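Local coordinates for mannan endo-1,6-alpha-mannosidase (Chaetomium thermophilum, PDB 6RY0), which probably acts on alpha-1,6-linked mannose chains as a GH76 enzyme of the fungal cell surface, linked to the transfer of GPI-anchored glycoproteins into the cell wall, at residues Y86-H91 with A137-E142; L107-P112 with Y116-H121; K214-A219 with W275-D280; G245-V248 with T253-N256. All blocks are in the same frame, centred on the assembly; numbering follows the deposited sequence.

Interaction 1. Residues Y86-H91 with A137-E142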
loop_
_atom_site.group_PDB
_atom_site.type_symbol
_atom_site.label_atom_id
_atom_site.label_comp_id
_atom_site.label_asym_id
_atom_site.label_seq_id
_atom_site.Cartn_x
_atom_site.Cartn_y
_atom_site.Cartn_z
ATOM N N TYR A 86 -7.140 -7.334 3.282
ATOM C CA TYR A 86 -8.259 -8.233 3.298
ATOM C C TYR A 86 -9.094 -8.226 2.016
ATOM O O TYR A 86 -9.673 -9.252 1.658
ATOM C CB TYR A 86 -9.176 -8.022 4.522
ATOM C CG TYR A 86 -8.594 -8.691 5.759
ATOM C CD1 TYR A 86 -7.591 -8.091 6.501
ATOM C CD2 TYR A 86 -9.037 -9.945 6.167
ATOM C CE1 TYR A 86 -7.033 -8.716 7.588
ATOM C CE2 TYR A 86 -8.483 -10.579 7.270
ATOM C CZ TYR A 86 -7.478 -9.962 7.964
ATOM O OH TYR A 86 -6.907 -10.523 9.066
ATOM N N VAL A 87 -9.151 -7.101 1.325
ATOM C CA VAL A 87 -9.728 -7.094 -0.018
ATOM C C VAL A 87 -8.938 -8.030 -0.931
ATOM O O VAL A 87 -9.506 -8.830 -1.688
ATOM C CB VAL A 87 -9.760 -5.652 -0.560
ATOM C CG1 VAL A 87 -10.142 -5.616 -2.031
ATOM C CG2 VAL A 87 -10.736 -4.789 0.251
ATOM N N ASP A 88 -7.611 -7.956 -0.842
ATOM C CA ASP A 88 -6.751 -8.883 -1.588
ATOM C C ASP A 88 -6.932 -10.327 -1.110
ATOM O O ASP A 88 -6.987 -11.241 -1.929
ATOM C CB ASP A 88 -5.275 -8.481 -1.534
ATOM C CG ASP A 88 -4.797 -7.766 -2.771
ATOM O OD1 ASP A 88 -5.429 -7.871 -3.846
ATOM O OD2 ASP A 88 -3.724 -7.107 -2.642
ATOM N N TYR A 89 -7.004 -10.535 0.200
ATOM C CA TYR A 89 -7.187 -11.888 0.747
ATOM C C TYR A 89 -8.397 -12.568 0.125
ATOM O O TYR A 89 -8.305 -13.718 -0.334
ATOM C CB TYR A 89 -7.302 -11.830 2.267
ATOM C CG TYR A 89 -7.730 -13.145 2.883
ATOM C CD1 TYR A 89 -6.855 -14.193 3.006
ATOM C CD2 TYR A 89 -9.040 -13.333 3.315
ATOM C CE1 TYR A 89 -7.278 -15.430 3.529
ATOM C CE2 TYR A 89 -9.468 -14.549 3.821
ATOM C CZ TYR A 89 -8.582 -15.600 3.898
ATOM O OH TYR A 89 -8.945 -16.841 4.348
ATOM N N TRP A 90 -9.540 -11.890 0.107
ATOM C CA TRP A 90 -10.730 -12.477 -0.487
ATOM C C TRP A 90 -10.533 -12.734 -1.978
ATOM O O TRP A 90 -10.943 -13.773 -2.495
ATOM C CB TRP A 90 -11.939 -11.578 -0.218
ATOM C CG TRP A 90 -13.097 -11.898 -1.103
ATOM C CD1 TRP A 90 -13.983 -12.941 -1.013
ATOM C CD2 TRP A 90 -13.467 -11.163 -2.271
ATOM N NE1 TRP A 90 -14.886 -12.876 -2.045
ATOM C CE2 TRP A 90 -14.582 -11.796 -2.839
ATOM C CE3 TRP A 90 -12.928 -10.039 -2.900
ATOM C CZ2 TRP A 90 -15.193 -11.322 -4.024
ATOM C CZ3 TRP A 90 -13.512 -9.581 -4.056
ATOM C CH2 TRP A 90 -14.636 -10.197 -4.598
ATOM N N HIS A 91 -9.943 -11.777 -2.687
ATOM C CA HIS A 91 -9.684 -11.925 -4.110
ATOM C C HIS A 91 -8.825 -13.151 -4.422
ATOM O O HIS A 91 -9.007 -13.803 -5.438
ATOM C CB HIS A 91 -9.029 -10.631 -4.587
ATOM C CG HIS A 91 -8.502 -10.624 -5.977
ATOM N ND1 HIS A 91 -9.304 -10.675 -7.084
ATOM C CD2 HIS A 91 -7.240 -10.464 -6.437
ATOM C CE1 HIS A 91 -8.556 -10.564 -8.174
ATOM N NE2 HIS A 91 -7.289 -10.436 -7.810
ATOM N N ALA A 137 -9.474 1.493 -1.727
ATOM C CA ALA A 137 -10.715 1.627 -2.469
ATOM C C ALA A 137 -10.514 1.253 -3.953
ATOM O O ALA A 137 -11.351 0.572 -4.553
ATOM C CB ALA A 137 -11.253 3.053 -2.349
ATOM N N MET A 138 -9.397 1.693 -4.532
ATOM C CA MET A 138 -9.068 1.325 -5.909
ATOM C C MET A 138 -8.987 -0.189 -6.056
ATOM O O MET A 138 -9.507 -0.769 -7.006
ATOM C CB MET A 138 -7.753 1.984 -6.310
ATOM C CG MET A 138 -7.386 1.871 -7.765
ATOM S SD MET A 138 -8.439 2.789 -8.883
ATOM C CE MET A 138 -9.347 1.491 -9.722
ATOM N N LEU A 139 -8.341 -0.836 -5.083
ATOM C CA LEU A 139 -8.184 -2.296 -5.079
ATOM C C LEU A 139 -9.560 -2.967 -4.981
ATOM O O LEU A 139 -9.803 -3.973 -5.640
ATOM C CB LEU A 139 -7.308 -2.705 -3.882
ATOM C CG LEU A 139 -6.950 -4.180 -3.860
ATOM C CD1 LEU A 139 -6.069 -4.580 -5.055
ATOM C CD2 LEU A 139 -6.235 -4.500 -2.558
ATOM N N ALA A 140 -10.457 -2.422 -4.163
ATOM C CA ALA A 140 -11.802 -2.972 -4.074
ATOM C C ALA A 140 -12.505 -2.918 -5.425
ATOM O O ALA A 140 -13.154 -3.872 -5.829
ATOM C CB ALA A 140 -12.574 -2.241 -2.980
ATOM N N ALA A 141 -12.357 -1.814 -6.164
ATOM C CA ALA A 141 -12.944 -1.736 -7.515
ATOM C C ALA A 141 -12.281 -2.762 -8.454
ATOM O O ALA A 141 -12.956 -3.484 -9.189
ATOM C CB ALA A 141 -12.840 -0.322 -8.078
ATOM N N GLU A 142 -10.951 -2.829 -8.432
ATOM C CA GLU A 142 -10.225 -3.770 -9.289
ATOM C C GLU A 142 -10.559 -5.213 -9.013
ATOM O O GLU A 142 -10.534 -6.057 -9.920
ATOM C CB GLU A 142 -8.708 -3.573 -9.083
ATOM C CG GLU A 142 -8.176 -2.270 -9.650
ATOM C CD GLU A 142 -6.825 -1.869 -9.092
ATOM O OE1 GLU A 142 -6.368 -2.478 -8.097
ATOM O OE2 GLU A 142 -6.221 -0.897 -9.635
#
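Two helices of the mainly helical GH76 domain, whose family fold is an (alpha/alpha)6 barrel, pack side by side where Val87 of helix 76-93 meets Leu139 and Ala140 of helix 127-142. The short segments run nearly parallel, their axes 9.6 Å apart and crossing at 16°. Val87 stands opposite Ala140, with a CA-CA distance of 6.1 Å. One branch of the valine does the touching: CG1, anti to the backbone N (chi1 171°), comes down on the Ala140 backbone with CG1 3.7 Å from Ala140 CA, and the same methyl meets Leu139 CG at 3.9 Å. Alanine suits this place because its small side chain lets a neighbour's methyl reach the helix backbone.

Beside it the carboxylate of Asp88 and the forked end of Leu139 meet at about a right angle. Asp88 is modelled in two conformers; in the one described, both leucine methyls lie against the carboxylate, with Asp88 OD1 3.6 Å from Leu139 CD1 and Asp88 OD2 3.6 Å from Leu139 CD2. These are van der Waals contacts, and other groups meet the polar needs of the buried acid. In this conformer Asp88 OD2 forms a salt bridge with Arg329, while OD1 accepts from Asn143 ND2, just beyond the second helix. A cation beside the carboxylate would be expected to favour its charged form.

Helix 99-108 also touches Val87 through Ile102 and Met106, and Arg208 of helix 196-213 reaches Leu139. Close packing of near-parallel neighbouring helices is consistent with the (alpha/alpha)6 barrel of GH76.

Interaction 2. Residues L107-P112 with Y116-H121; sequences LHQVGP and YQPPNH
The chain leaves helix 99-108, turns, and comes back beside itself, bringing Val110 within a CA-CA distance of 4.3 Å of Tyr116 and Gly111 within 3.9 Å of Pro118. A single backbone bond spans the two segments, from Tyr116 N to Val110 O at 2.8 Å. It is bent, with 135° at the hydrogen, and the donor sits above the carbonyl plane. Gly111 fits the narrowest point: with its positive phi of 82° and extended psi, a CB would be pushed against the preceding carbonyl and would also crowd Pro118.

The Tyr116 ring folds back over Val110, which lies over one face, and the CA of Val110 makes an off-centre CH-pi contact. Further along, Val110 CG1 packs 3.7 Å from Tyr116 CZ. The phenol OH bonds to Met106 O in helix 99-108, and Trp133 of helix 127-142 stacks on the ring, so the tyrosine ties the loop to helices at both ends. The CD atoms of Pro112 and Pro119 face each other, 3.8 Å apart.

Gln109, bent at chi2, carries its amide to the His121 ring, the planes 62° apart. A water links them, 3.0 Å from Gln109 NE2 as acceptor and 2.7 Å from His121 NE2, in the imidazole plane. The amide is further fixed by Trp76 NE1 to OE1 and by NE2 to Pro60 O, and Trp76 also stacks on His121. The His121 side chain lies about 8 Å from that of Asp129, which is known to bind a second calcium ion in this protein but carries none here. The arrangement is a compact, proline-rich connection between two helices of the GH76 domain.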
loop_
_atom_site.group_PDB
_atom_site.type_symbol
_atom_site.label_atom_id
_atom_site.label_comp_id
_atom_site.label_asym_id
_atom_site.label_seq_id
_atom_site.Cartn_x
_atom_site.Cartn_y
_atom_site.Cartn_z
ATOM N N LEU A 107 -15.920 1.977 4.921
ATOM C CA LEU A 107 -16.930 3.018 4.815
ATOM C C LEU A 107 -16.889 3.964 5.995
ATOM O O LEU A 107 -17.261 5.134 5.865
ATOM C CB LEU A 107 -18.297 2.390 4.705
ATOM C CG LEU A 107 -18.588 1.712 3.367
ATOM C CD1 LEU A 107 -19.924 1.016 3.396
ATOM C CD2 LEU A 107 -18.532 2.697 2.213
ATOM N N HIS A 108 -16.470 3.504 7.167
ATOM C CA HIS A 108 -16.517 4.356 8.343
ATOM C C HIS A 108 -15.544 5.510 8.253
ATOM O O HIS A 108 -15.771 6.550 8.856
ATOM C CB HIS A 108 -16.235 3.530 9.605
ATOM C CG HIS A 108 -16.577 4.240 10.864
ATOM N ND1 HIS A 108 -17.856 4.261 11.364
ATOM C CD2 HIS A 108 -15.823 4.973 11.719
ATOM C CE1 HIS A 108 -17.871 4.965 12.478
ATOM N NE2 HIS A 108 -16.654 5.409 12.719
ATOM N N GLN A 109 -14.455 5.332 7.500
ATOM C CA GLN A 109 -13.322 6.260 7.518
ATOM C C GLN A 109 -13.330 7.263 6.346
ATOM O O GLN A 109 -12.363 8.006 6.197
ATOM C CB GLN A 109 -12.018 5.483 7.555
ATOM C CG GLN A 109 -11.852 4.698 8.873
ATOM C CD GLN A 109 -11.816 5.588 10.088
ATOM O OE1 GLN A 109 -11.445 6.758 10.001
ATOM N NE2 GLN A 109 -12.187 5.051 11.238
ATOM N N VAL A 110 -14.416 7.313 5.558
ATOM C CA VAL A 110 -14.402 8.096 4.326
ATOM C C VAL A 110 -14.478 9.602 4.542
ATOM O O VAL A 110 -14.134 10.361 3.649
ATOM C CB VAL A 110 -15.542 7.690 3.388
ATOM C CG1 VAL A 110 -15.408 6.216 2.986
ATOM C CG2 VAL A 110 -16.939 7.988 3.981
ATOM N N GLY A 111 -14.921 10.056 5.708
ATOM C CA GLY A 111 -15.076 11.476 5.963
ATOM C C GLY A 111 -16.381 12.016 5.400
ATOM O O GLY A 111 -17.020 11.400 4.558
ATOM N N PRO A 112 -16.762 13.214 5.825
ATOM C CA PRO A 112 -18.023 13.812 5.390
ATOM C C PRO A 112 -18.067 14.051 3.880
ATOM O O PRO A 112 -19.156 14.120 3.312
ATOM C CB PRO A 112 -18.086 15.118 6.228
ATOM C CG PRO A 112 -16.672 15.422 6.569
ATOM C CD PRO A 112 -16.092 14.062 6.831
ATOM N N TYR A 116 -11.732 10.335 2.128
ATOM C CA TYR A 116 -10.729 9.873 3.083
ATOM C C TYR A 116 -9.963 11.024 3.722
ATOM O O TYR A 116 -8.777 10.902 4.031
ATOM C CB TYR A 116 -9.830 8.768 2.499
ATOM C CG TYR A 116 -10.559 7.456 2.410
ATOM C CD1 TYR A 116 -10.956 6.805 3.562
ATOM C CD2 TYR A 116 -10.872 6.851 1.208
ATOM C CE1 TYR A 116 -11.657 5.620 3.525
ATOM C CE2 TYR A 116 -11.570 5.640 1.151
ATOM C CZ TYR A 116 -11.973 5.049 2.310
ATOM O OH TYR A 116 -12.674 3.867 2.228
ATOM N N GLN A 117 -10.680 12.120 4.027
ATOM C CA GLN A 117 -10.141 13.200 4.840
ATOM C C GLN A 117 -11.026 13.487 6.044
ATOM O O GLN A 117 -11.461 14.612 6.260
ATOM C CB GLN A 117 -9.933 14.470 4.018
ATOM C CG GLN A 117 -9.058 14.201 2.797
ATOM C CD GLN A 117 -8.594 15.457 2.131
ATOM O OE1 GLN A 117 -7.473 15.915 2.379
ATOM N NE2 GLN A 117 -9.442 16.049 1.299
ATOM N N PRO A 118 -11.293 12.471 6.869
ATOM C CA PRO A 118 -12.076 12.731 8.059
ATOM C C PRO A 118 -11.278 13.720 8.980
ATOM O O PRO A 118 -10.133 13.541 9.283
ATOM C CB PRO A 118 -12.210 11.340 8.684
ATOM C CG PRO A 118 -11.034 10.588 8.245
ATOM C CD PRO A 118 -10.814 11.084 6.814
ATOM N N PRO A 119 -11.888 14.860 9.359
ATOM C CA PRO A 119 -11.074 15.913 10.004
ATOM C C PRO A 119 -10.665 15.571 11.427
ATOM O O PRO A 119 -9.700 16.151 11.962
ATOM C CB PRO A 119 -11.999 17.148 9.974
ATOM C CG PRO A 119 -13.378 16.606 9.864
ATOM C CD PRO A 119 -13.230 15.355 9.007
ATOM N N ASN A 120 -11.390 14.647 12.054
ATOM C CA ASN A 120 -10.918 14.213 13.363
ATOM C C ASN A 120 -9.524 13.680 13.273
ATOM O O ASN A 120 -8.794 13.746 14.239
ATOM C CB ASN A 120 -11.852 13.208 14.000
ATOM C CG ASN A 120 -13.098 13.875 14.552
ATOM O OD1 ASN A 120 -13.279 15.101 14.438
ATOM N ND2 ASN A 120 -13.977 13.078 15.113
ATOM N N HIS A 121 -9.131 13.229 12.084
ATOM C CA HIS A 121 -7.783 12.698 11.845
ATOM C C HIS A 121 -6.797 13.641 11.186
ATOM O O HIS A 121 -5.817 13.195 10.600
ATOM C CB HIS A 121 -7.872 11.410 11.018
ATOM C CG HIS A 121 -8.483 10.272 11.758
ATOM N ND1 HIS A 121 -7.855 9.636 12.812
ATOM C CD2 HIS A 121 -9.672 9.653 11.595
ATOM C CE1 HIS A 121 -8.647 8.687 13.278
ATOM N NE2 HIS A 121 -9.750 8.675 12.552
HETATM O O HOH W 1 -11.576 6.960 13.516
#

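Interaction 3. Residues K214-A219 with W275-D280; sequences KNNTYA and WNYTED
At the surface of the helical domain, Tyr277 near the end of helix 261-278 reaches across to the turn between helices 196-213 and 216-231. CG of Tyr277 lies anti to the backbone N (chi1 -177°), which extends the ring toward this turn. Its hydroxyl donates to Asn216 OD1 at a very short 2.5 Å, with the acceptor at the ring edge, near the ring plane. The donor is tilted 26° from the amide's carbonyl plane, and amide and ring are 74° apart. Asn216 is modelled in two conformers, of which this is one, so the shortness of the bond is doubtful.

The ring contacts do not depend on the asparagine conformer. Ala219 CB meets Tyr277 CE2 at 3.8 Å, a small methyl that leaves room for the aromatic, and across the ring Lys214 CA lies 3.9 Å from Tyr277 CE1.

Each segment carries its own cap. Lys214 takes a positive phi after the preceding helix, and Asn215 then serves as N-cap of the next, its OD1 accepting from Thr217 N at 3.0 Å. Thr278 OG1 accepts from Asp280 N at 3.0 Å in an ST turn, and Asp280 caps the following helix through Lys282 N. Helix 196-213 lies behind Ala219 through Ala210.

A long, amphipathic tyrosine thus joins two capped helix junctions; because its hydroxyl bond belongs to one of two modelled conformers of Asn216, the ring packing is the firmer part of the contact.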
loop_
_atom_site.group_PDB
_atom_site.type_symbol
_atom_site.label_atom_id
_atom_site.label_comp_id
_atom_site.label_asym_id
_atom_site.label_seq_id
_atom_site.Cartn_x
_atom_site.Cartn_y
_atom_site.Cartn_z
ATOM N N LYS A 214 -10.159 4.122 -18.383
ATOM C CA LYS A 214 -9.715 4.448 -19.722
ATOM C C LYS A 214 -9.726 5.964 -19.957
ATOM O O LYS A 214 -9.857 6.430 -21.079
ATOM C CB LYS A 214 -10.513 3.694 -20.783
ATOM C CG LYS A 214 -10.398 2.152 -20.560
ATOM C CD LYS A 214 -11.359 1.364 -21.412
ATOM C CE LYS A 214 -11.292 -0.121 -21.151
ATOM N NZ LYS A 214 -9.965 -0.706 -21.444
ATOM N N ASN A 215 -9.596 6.739 -18.902
ATOM C CA ASN A 215 -9.510 8.183 -19.024
ATOM C C ASN A 215 -8.056 8.641 -18.991
ATOM O O ASN A 215 -7.334 8.407 -18.022
ATOM C CB ASN A 215 -10.323 8.842 -17.908
ATOM C CG ASN A 215 -10.366 10.328 -18.015
ATOM O OD1 ASN A 215 -9.377 11.000 -17.705
ATOM N ND2 ASN A 215 -11.492 10.864 -18.371
ATOM N N ASN A 216 -7.626 9.305 -20.043
ATOM C CA ASN A 216 -6.216 9.638 -20.189
ATOM C C ASN A 216 -5.726 10.747 -19.282
ATOM O O ASN A 216 -4.528 10.867 -19.093
ATOM C CB ASN A 216 -5.906 10.041 -21.616
ATOM C CG ASN A 216 -5.925 8.880 -22.567
ATOM O OD1 ASN A 216 -5.788 7.722 -22.187
ATOM N ND2 ASN A 216 -6.080 9.186 -23.842
ATOM N N THR A 217 -6.616 11.559 -18.705
ATOM C CA THR A 217 -6.152 12.616 -17.833
ATOM C C THR A 217 -5.485 12.038 -16.584
ATOM O O THR A 217 -4.514 12.597 -16.094
ATOM C CB THR A 217 -7.275 13.590 -17.518
ATOM O OG1 THR A 217 -7.648 14.206 -18.747
ATOM C CG2 THR A 217 -6.842 14.643 -16.501
ATOM N N TYR A 218 -5.999 10.908 -16.097
ATOM C CA TYR A 218 -5.325 10.231 -15.003
ATOM C C TYR A 218 -3.884 9.876 -15.389
ATOM O O TYR A 218 -2.939 10.032 -14.601
ATOM C CB TYR A 218 -6.054 8.951 -14.602
ATOM C CG TYR A 218 -7.428 9.128 -14.039
ATOM C CD1 TYR A 218 -7.645 9.809 -12.842
ATOM C CD2 TYR A 218 -8.525 8.537 -14.645
ATOM C CE1 TYR A 218 -8.918 9.901 -12.307
ATOM C CE2 TYR A 218 -9.805 8.653 -14.112
ATOM C CZ TYR A 218 -9.993 9.316 -12.944
ATOM O OH TYR A 218 -11.292 9.396 -12.478
ATOM N N ALA A 219 -3.723 9.319 -16.575
ATOM C CA ALA A 219 -2.413 8.871 -17.058
ATOM C C ALA A 219 -1.464 10.022 -17.262
ATOM O O ALA A 219 -0.279 9.893 -16.993
ATOM C CB ALA A 219 -2.586 8.112 -18.358
ATOM N N TRP A 275 2.538 0.743 -18.120
ATOM C CA TRP A 275 2.943 -0.107 -19.232
ATOM C C TRP A 275 1.741 -0.815 -19.838
ATOM O O TRP A 275 1.571 -0.853 -21.055
ATOM C CB TRP A 275 3.990 -1.114 -18.759
ATOM C CG TRP A 275 4.201 -2.279 -19.651
ATOM C CD1 TRP A 275 4.061 -3.586 -19.288
ATOM C CD2 TRP A 275 4.615 -2.294 -21.038
ATOM N NE1 TRP A 275 4.368 -4.409 -20.344
ATOM C CE2 TRP A 275 4.720 -3.645 -21.423
ATOM C CE3 TRP A 275 4.911 -1.298 -21.987
ATOM C CZ2 TRP A 275 5.061 -4.020 -22.709
ATOM C CZ3 TRP A 275 5.263 -1.689 -23.273
ATOM C CH2 TRP A 275 5.343 -3.040 -23.601
ATOM N N ASN A 276 0.899 -1.390 -18.991
ATOM C CA ASN A 276 -0.263 -2.125 -19.466
ATOM C C ASN A 276 -1.214 -1.189 -20.210
ATOM O O ASN A 276 -1.738 -1.536 -21.257
ATOM C CB ASN A 276 -0.935 -2.795 -18.264
ATOM C CG ASN A 276 -2.104 -3.646 -18.662
ATOM O OD1 ASN A 276 -3.187 -3.128 -18.947
ATOM N ND2 ASN A 276 -1.923 -4.953 -18.651
ATOM N N TYR A 277 -1.418 0.011 -19.674
ATOM C CA TYR A 277 -2.358 0.968 -20.260
ATOM C C TYR A 277 -1.831 1.570 -21.562
ATOM O O TYR A 277 -2.550 1.628 -22.559
ATOM C CB TYR A 277 -2.632 2.061 -19.241
ATOM C CG TYR A 277 -3.640 3.073 -19.704
ATOM C CD1 TYR A 277 -4.971 2.712 -19.892
ATOM C CD2 TYR A 277 -3.289 4.386 -19.958
ATOM C CE1 TYR A 277 -5.906 3.621 -20.284
ATOM C CE2 TYR A 277 -4.263 5.333 -20.363
ATOM C CZ TYR A 277 -5.562 4.905 -20.505
ATOM O OH TYR A 277 -6.597 5.761 -20.863
ATOM N N THR A 278 -0.580 2.019 -21.552
ATOM C CA THR A 278 -0.029 2.765 -22.679
ATOM C C THR A 278 0.626 1.913 -23.746
ATOM O O THR A 278 0.701 2.330 -24.902
ATOM C CB THR A 278 1.028 3.802 -22.228
ATOM O OG1 THR A 278 2.203 3.140 -21.761
ATOM C CG2 THR A 278 0.493 4.767 -21.186
ATOM N N GLU A 279 1.166 0.767 -23.357
ATOM C CA GLU A 279 2.014 -0.051 -24.238
ATOM C C GLU A 279 3.198 0.745 -24.777
ATOM O O GLU A 279 3.758 0.394 -25.799
ATOM C CB GLU A 279 1.199 -0.726 -25.363
ATOM C CG GLU A 279 0.181 -1.638 -24.767
ATOM C CD GLU A 279 -0.641 -2.330 -25.837
ATOM O OE1 GLU A 279 -0.407 -2.123 -27.044
ATOM O OE2 GLU A 279 -1.537 -3.097 -25.485
ATOM N N ASP A 280 3.616 1.770 -24.053
ATOM C CA ASP A 280 4.765 2.578 -24.448
ATOM C C ASP A 280 6.009 1.894 -23.894
ATOM O O ASP A 280 6.125 1.644 -22.690
ATOM C CB ASP A 280 4.576 3.991 -23.883
ATOM C CG ASP A 280 5.624 4.994 -24.317
ATOM O OD1 ASP A 280 6.772 4.605 -24.608
ATOM O OD2 ASP A 280 5.291 6.222 -24.328
#

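Interaction 4. Residues G245-V248 with T253-N256; sequences GGHV and TDIN
Strand 245-247, one of the two strands of a small antiparallel sheet with 193-195, is met by residues 253-256, where Asp254 is the centre of an inverse gamma turn and grips His247.

Two hydrogen bonds to the carboxylate dominate the side-chain chemistry. Asp254 OD1 accepts from the backbone N of His247 at 2.8 Å, almost straight at 178°, through its syn lone pair. Asp254 OD2 accepts from His247 ND1 at 2.7 Å, also on the syn side. Both oxygens are thus engaged by one residue, backbone and ring, which holds the carboxylate and imidazole in a fixed relation, their planes 45° apart. With CG of Asp254 placed between its backbone N and carbonyl carbon, the acid is swung across to the strand. A carboxylate beside ND1 would tend to raise the affinity of the histidine for a proton. The ring of Tyr193 meets that of His247.

Backbone bonding is simpler: Asn256 N donates to Gly245 O at 2.8 Å. The same oxygen receives a CA-H...O contact from Ile255 CA at 3.3 Å.

Close approach belongs to the glycines. Gly245 has an extended backbone with a positive phi of 160°, where a CB would clash with the preceding carbonyl. Gly246, without a side chain, lets the acid draw in, and its CA lies 3.6 Å from Asp254 OD1.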
loop_
_atom_site.group_PDB
_atom_site.type_symbol
_atom_site.label_atom_id
_atom_site.label_comp_id
_atom_site.label_asym_id
_atom_site.label_seq_id
_atom_site.Cartn_x
_atom_site.Cartn_y
_atom_site.Cartn_z
ATOM N N GLY A 245 13.160 11.145 0.123
ATOM C CA GLY A 245 12.620 12.493 -0.040
ATOM C C GLY A 245 13.669 13.570 0.158
ATOM O O GLY A 245 14.851 13.249 0.276
ATOM N N GLY A 246 13.203 14.815 0.166
ATOM C CA GLY A 246 14.055 15.970 0.355
ATOM C C GLY A 246 13.186 17.133 0.810
ATOM O O GLY A 246 11.954 17.055 0.752
ATOM N N HIS A 247 13.796 18.214 1.284
ATOM C CA HIS A 247 13.060 19.334 1.853
ATOM C C HIS A 247 13.035 20.546 0.940
ATOM O O HIS A 247 14.038 20.900 0.282
ATOM C CB HIS A 247 13.664 19.751 3.190
ATOM C CG HIS A 247 13.534 18.706 4.248
ATOM N ND1 HIS A 247 14.505 17.756 4.468
ATOM C CD2 HIS A 247 12.551 18.457 5.144
ATOM C CE1 HIS A 247 14.126 16.965 5.459
ATOM N NE2 HIS A 247 12.938 17.366 5.883
ATOM N N VAL A 248 11.913 21.266 0.975
ATOM C CA VAL A 248 11.759 22.428 0.111
ATOM C C VAL A 248 12.774 23.529 0.377
ATOM O O VAL A 248 13.188 24.211 -0.548
ATOM C CB VAL A 248 10.318 22.991 0.169
ATOM C CG1 VAL A 248 9.342 21.938 -0.273
ATOM C CG2 VAL A 248 9.990 23.546 1.507
ATOM N N THR A 253 17.206 19.077 -2.611
ATOM C CA THR A 253 18.524 18.507 -2.886
ATOM C C THR A 253 19.148 17.722 -1.743
ATOM O O THR A 253 20.113 16.982 -1.943
ATOM C CB THR A 253 19.558 19.559 -3.327
ATOM O OG1 THR A 253 19.831 20.473 -2.262
ATOM C CG2 THR A 253 19.093 20.292 -4.501
ATOM N N ASP A 254 18.620 17.882 -0.544
ATOM C CA ASP A 254 19.130 17.186 0.636
ATOM C C ASP A 254 18.494 15.815 0.697
ATOM O O ASP A 254 17.740 15.513 1.603
ATOM C CB ASP A 254 18.817 17.989 1.901
ATOM C CG ASP A 254 17.323 18.204 2.127
ATOM O OD1 ASP A 254 16.555 18.393 1.155
ATOM O OD2 ASP A 254 16.916 18.225 3.315
ATOM N N ILE A 255 18.772 14.990 -0.299
ATOM C CA ILE A 255 18.034 13.733 -0.431
ATOM C C ILE A 255 18.358 12.825 0.754
ATOM O O ILE A 255 19.515 12.546 1.063
ATOM C CB ILE A 255 18.335 13.030 -1.751
ATOM C CG1 ILE A 255 17.817 13.872 -2.913
ATOM C CG2 ILE A 255 17.665 11.667 -1.799
ATOM C CD1 ILE A 255 18.188 13.310 -4.282
ATOM N N ASN A 256 17.304 12.351 1.396
ATOM C CA ASN A 256 17.386 11.279 2.374
ATOM C C ASN A 256 17.450 9.986 1.591
ATOM O O ASN A 256 16.463 9.581 0.979
ATOM C CB ASN A 256 16.168 11.361 3.285
ATOM C CG ASN A 256 16.066 10.221 4.223
ATOM O OD1 ASN A 256 16.891 9.320 4.218
ATOM N ND2 ASN A 256 15.012 10.236 5.043
#

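Interaction 1 is the buried member, an aliphatic helix-helix packing whose buried Asp88 is paired with an arginine outside the two helices, whereas interaction 3 lies at the surface and rests on a tyrosine between helix ends. Interactions 2 and 4 are partly buried and local: each folds a loop back on the element just before it and uses glycine for close approach. Prolines, a ring and a water serve interaction 2; a carboxylate gripping a histidine serves interaction 4. The loop of interaction 2 connects helix 99-108 to helix 127-142, which interaction 1 shares. Interaction 4 lies, along the chain, between helices 216-231 and 261-278 of interaction 3.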